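Local coordinates for protein glutamyl endopeptidase (Staphylococcus epidermidis, PDB 6PYM) that probably cleaves peptide bonds on the carbonyl side of glutamic acid, as a secreted serine endopeptidase of the S1B family, at residues Tyr75-Pro87 against Leu97-Val111. The protein carries 1 engineered substitution. Residues are numbered along the deposited sequence; the frame is centred on the assembly and turned at random.
Sequences YPNGKFVGQEIIP and LRVSPNEHNQHIGQV
A classic beta bulge in the antiparallel hairpin of strands 80-87 and 95-99 joins Q83 and E84 to R98: both backbone N atoms donate to R98 O, Q83 N at 2.7 Å and E84 N at 3.1 Å. R98 N returns a bond to E84 O, and beyond the bulge S100 N reaches V81 O at 2.9 Å. The side chains of E84 and R98 run alongside each other on the same face; E84, extended with CG anti to its N (chi1 -176°), brings OE1 to the guanidinium edge, 3.0 Å from R98 NH1, in a salt bridge with weak hydrogen-bond geometry. I86 CD1 lies over a guanidinium face, and E45 takes R98 NE in a second salt bridge.

At the start of strand 80-87, the F80 ring packs against the chain that runs from strand 95-99 through a loop into helix 108-111. I108 CB sits over one face of the F80 ring, 3.8 Å from its centroid, in a CH-pi contact, S100 O and Q106 O lie at the ring edge, and V111 CG2 meets F80 CZ at 3.6 Å. Two waters link the N77 amide, one through ND2 and one through OD1, to V111 O, and ND2 also hydrogen-bonds to S68.

The hairpin belongs to the six-stranded barrel of this trypsin-like fold, between strands 45-48 and 64-67; I85 touches helix 50-53, and I86 packs on helix 200-209.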
# COMPACT_ATOMS: atom_id res chain seq x y z
N TYR A 75 -3.36 -7.71 15.85
CA TYR A 75 -2.24 -7.08 15.17
C TYR A 75 -1.03 -7.96 15.47
O TYR A 75 -0.29 -7.69 16.43
CB TYR A 75 -2.04 -5.67 15.71
CG TYR A 75 -3.20 -4.74 15.45
CD1 TYR A 75 -3.61 -4.45 14.16
CD2 TYR A 75 -3.87 -4.12 16.50
CE1 TYR A 75 -4.66 -3.57 13.91
CE2 TYR A 75 -4.93 -3.25 16.27
CZ TYR A 75 -5.32 -2.98 14.97
OH TYR A 75 -6.36 -2.12 14.71
N PRO A 76 -0.79 -9.02 14.70
CA PRO A 76 0.25 -9.99 15.10
C PRO A 76 1.64 -9.39 15.14
O PRO A 76 2.50 -9.86 15.89
CB PRO A 76 0.13 -11.09 14.04
CG PRO A 76 -0.52 -10.42 12.87
CD PRO A 76 -1.47 -9.42 13.46
N ASN A 77 1.89 -8.36 14.33
CA ASN A 77 3.18 -7.68 14.32
C ASN A 77 3.14 -6.34 15.03
O ASN A 77 4.04 -5.52 14.85
CB ASN A 77 3.71 -7.59 12.89
CG ASN A 77 4.17 -8.95 12.38
OD1 ASN A 77 4.80 -9.71 13.12
ND2 ASN A 77 3.83 -9.28 11.15
N GLY A 78 2.12 -6.11 15.85
CA GLY A 78 1.99 -4.89 16.61
C GLY A 78 1.86 -3.68 15.71
O GLY A 78 1.30 -3.74 14.61
N LYS A 79 2.40 -2.56 16.18
CA LYS A 79 2.36 -1.32 15.43
C LYS A 79 3.72 -0.63 15.45
O LYS A 79 4.59 -0.93 16.29
CB LYS A 79 1.26 -0.35 15.91
CG LYS A 79 1.60 0.47 17.13
CD LYS A 79 0.48 1.47 17.41
CE LYS A 79 0.90 2.54 18.42
NZ LYS A 79 1.18 1.97 19.77
N PHE A 80 3.89 0.28 14.50
CA PHE A 80 5.06 1.13 14.36
C PHE A 80 4.56 2.55 14.14
O PHE A 80 3.56 2.76 13.44
CB PHE A 80 5.90 0.67 13.17
CG PHE A 80 6.44 -0.72 13.34
CD1 PHE A 80 5.64 -1.82 13.09
CD2 PHE A 80 7.73 -0.92 13.78
CE1 PHE A 80 6.12 -3.10 13.28
CE2 PHE A 80 8.22 -2.19 13.96
CZ PHE A 80 7.41 -3.28 13.71
N VAL A 81 5.23 3.51 14.76
CA VAL A 81 4.77 4.89 14.78
C VAL A 81 5.52 5.70 13.73
O VAL A 81 6.74 5.60 13.60
CB VAL A 81 4.92 5.51 16.19
CG1 VAL A 81 4.43 6.95 16.21
CG2 VAL A 81 4.17 4.67 17.22
N GLY A 82 4.78 6.53 13.00
CA GLY A 82 5.39 7.38 12.00
C GLY A 82 6.50 8.26 12.57
O GLY A 82 6.38 8.78 13.68
N GLN A 83 7.56 8.42 11.81
CA GLN A 83 8.72 9.21 12.20
C GLN A 83 9.02 10.33 11.22
O GLN A 83 9.35 11.44 11.65
CB GLN A 83 9.96 8.30 12.35
CG GLN A 83 11.18 8.98 12.96
CD GLN A 83 12.07 9.64 11.92
OE1 GLN A 83 12.16 9.19 10.78
NE2 GLN A 83 12.75 10.71 12.32
N GLU A 84 8.92 10.08 9.92
CA GLU A 84 9.19 11.10 8.92
C GLU A 84 8.38 10.81 7.67
O GLU A 84 8.35 9.67 7.20
CB GLU A 84 10.69 11.14 8.58
CG GLU A 84 11.08 12.25 7.62
CD GLU A 84 12.57 12.26 7.31
OE1 GLU A 84 13.23 11.23 7.54
OE2 GLU A 84 13.06 13.31 6.85
N ILE A 85 7.76 11.85 7.12
CA ILE A 85 7.01 11.76 5.87
C ILE A 85 7.88 12.28 4.75
O ILE A 85 8.39 13.40 4.82
CB ILE A 85 5.70 12.56 5.96
CG1 ILE A 85 4.77 11.93 7.00
CG2 ILE A 85 5.05 12.67 4.59
CD1 ILE A 85 3.66 12.86 7.44
N ILE A 86 8.06 11.47 3.70
CA ILE A 86 8.84 11.84 2.53
C ILE A 86 7.93 11.80 1.31
O ILE A 86 7.76 10.74 0.70
CB ILE A 86 10.04 10.90 2.34
CG1 ILE A 86 10.85 10.76 3.63
CG2 ILE A 86 10.93 11.40 1.23
CD1 ILE A 86 11.84 9.61 3.60
N PRO A 87 7.31 12.92 0.93
CA PRO A 87 6.42 12.89 -0.24
C PRO A 87 7.22 12.72 -1.53
O PRO A 87 8.32 13.25 -1.66
CB PRO A 87 5.73 14.26 -0.20
CG PRO A 87 6.70 15.14 0.55
CD PRO A 87 7.36 14.25 1.57
N LEU A 97 6.53 6.71 4.17
CA LEU A 97 6.46 6.99 5.60
C LEU A 97 7.55 6.16 6.27
O LEU A 97 7.51 4.92 6.22
CB LEU A 97 5.09 6.66 6.19
CG LEU A 97 4.99 6.90 7.71
CD1 LEU A 97 5.12 8.38 8.06
CD2 LEU A 97 3.69 6.35 8.24
N ARG A 98 8.53 6.84 6.84
CA ARG A 98 9.52 6.18 7.68
C ARG A 98 8.93 6.05 9.07
O ARG A 98 8.36 7.01 9.59
CB ARG A 98 10.80 7.01 7.71
CG ARG A 98 11.96 6.40 8.46
CD ARG A 98 13.26 7.09 8.06
NE ARG A 98 13.63 6.74 6.69
CZ ARG A 98 14.14 7.59 5.80
NH1 ARG A 98 14.33 8.86 6.12
NH2 ARG A 98 14.45 7.16 4.59
N VAL A 99 9.06 4.87 9.66
CA VAL A 99 8.52 4.60 10.99
C VAL A 99 9.66 4.31 11.95
O VAL A 99 10.74 3.83 11.57
CB VAL A 99 7.50 3.44 11.00
CG1 VAL A 99 6.26 3.83 10.20
CG2 VAL A 99 8.11 2.16 10.44
N SER A 100 9.41 4.58 13.23
CA SER A 100 10.36 4.26 14.28
C SER A 100 10.36 2.76 14.55
O SER A 100 9.40 2.06 14.22
CB SER A 100 9.97 4.99 15.56
OG SER A 100 10.05 6.40 15.40
N PRO A 101 11.43 2.24 15.16
CA PRO A 101 11.38 0.86 15.66
C PRO A 101 10.30 0.74 16.72
O PRO A 101 9.82 1.73 17.28
CB PRO A 101 12.77 0.65 16.28
CG PRO A 101 13.63 1.74 15.72
CD PRO A 101 12.72 2.89 15.44
N ASN A 102 9.90 -0.50 17.00
CA ASN A 102 8.85 -0.74 17.98
C ASN A 102 9.41 -0.75 19.40
O ASN A 102 10.59 -0.48 19.64
CB ASN A 102 8.03 -1.98 17.63
CG ASN A 102 8.81 -3.28 17.80
OD1 ASN A 102 9.91 -3.31 18.35
ND2 ASN A 102 8.22 -4.37 17.32
N GLU A 103 8.56 -1.10 20.37
CA GLU A 103 8.93 -1.10 21.78
C GLU A 103 9.99 -2.14 22.11
O GLU A 103 10.58 -2.08 23.19
CB GLU A 103 7.69 -1.35 22.64
CG GLU A 103 7.04 -2.72 22.46
CD GLU A 103 6.15 -2.81 21.23
OE1 GLU A 103 5.55 -3.89 21.01
OE2 GLU A 103 6.05 -1.82 20.48
N HIS A 104 10.23 -3.10 21.22
CA HIS A 104 11.29 -4.09 21.39
C HIS A 104 12.51 -3.77 20.55
O HIS A 104 13.38 -4.63 20.37
CB HIS A 104 10.77 -5.48 21.03
CG HIS A 104 9.53 -5.87 21.79
ND1 HIS A 104 8.43 -6.42 21.18
CD2 HIS A 104 9.24 -5.79 23.11
CE1 HIS A 104 7.50 -6.66 22.09
NE2 HIS A 104 7.97 -6.28 23.27
N ASN A 105 12.59 -2.54 20.03
CA ASN A 105 13.68 -2.10 19.16
C ASN A 105 13.77 -2.91 17.87
O ASN A 105 14.84 -3.03 17.27
CB ASN A 105 15.03 -2.02 19.88
CG ASN A 105 16.00 -1.07 19.20
OD1 ASN A 105 15.58 -0.06 18.61
ND2 ASN A 105 17.28 -1.38 19.26
N GLN A 106 12.65 -3.48 17.42
CA GLN A 106 12.61 -4.16 16.13
C GLN A 106 12.20 -3.17 15.05
O GLN A 106 11.36 -2.30 15.28
CB GLN A 106 11.58 -5.30 16.16
CG GLN A 106 11.83 -6.35 17.22
CD GLN A 106 10.66 -7.30 17.35
OE1 GLN A 106 9.51 -6.88 17.53
NE2 GLN A 106 10.93 -8.59 17.24
N HIS A 107 12.79 -3.31 13.88
CA HIS A 107 12.45 -2.47 12.75
C HIS A 107 11.37 -3.15 11.92
O HIS A 107 11.28 -4.38 11.87
CB HIS A 107 13.69 -2.20 11.91
CG HIS A 107 14.78 -1.53 12.68
ND1 HIS A 107 14.96 -0.16 12.69
CD2 HIS A 107 15.74 -2.04 13.50
CE1 HIS A 107 15.98 0.15 13.47
NE2 HIS A 107 16.47 -0.97 13.97
N ILE A 108 10.54 -2.34 11.25
CA ILE A 108 9.38 -2.90 10.56
C ILE A 108 9.81 -3.90 9.48
O ILE A 108 9.18 -4.94 9.30
CB ILE A 108 8.46 -1.79 10.03
CG1 ILE A 108 7.11 -2.38 9.59
CG2 ILE A 108 9.11 -0.99 8.91
CD1 ILE A 108 6.05 -1.33 9.38
N GLY A 109 10.91 -3.61 8.79
CA GLY A 109 11.40 -4.50 7.75
C GLY A 109 12.16 -5.70 8.25
O GLY A 109 12.66 -6.48 7.44
N GLN A 110 12.28 -5.85 9.57
CA GLN A 110 12.75 -7.07 10.20
C GLN A 110 11.62 -7.97 10.62
O GLN A 110 11.78 -9.20 10.62
CB GLN A 110 13.58 -6.72 11.45
CG GLN A 110 14.89 -5.99 11.17
CD GLN A 110 15.62 -5.57 12.44
OE1 GLN A 110 15.00 -5.32 13.48
NE2 GLN A 110 16.94 -5.49 12.35
N VAL A 111 10.46 -7.41 10.98
CA VAL A 111 9.35 -8.23 11.47
C VAL A 111 8.53 -8.81 10.33
O VAL A 111 7.86 -9.83 10.51
CB VAL A 111 8.48 -7.48 12.49
CG1 VAL A 111 9.34 -6.93 13.62
CG2 VAL A 111 7.65 -6.38 11.84
O HOH W 1 5.61 -11.38 10.02
O HOH W 2 5.38 -3.74 16.61
O HOH W 3 7.33 -11.17 12.95
O HOH W 4 3.01 -2.58 19.10
O HOH W 5 7.17 2.71 16.77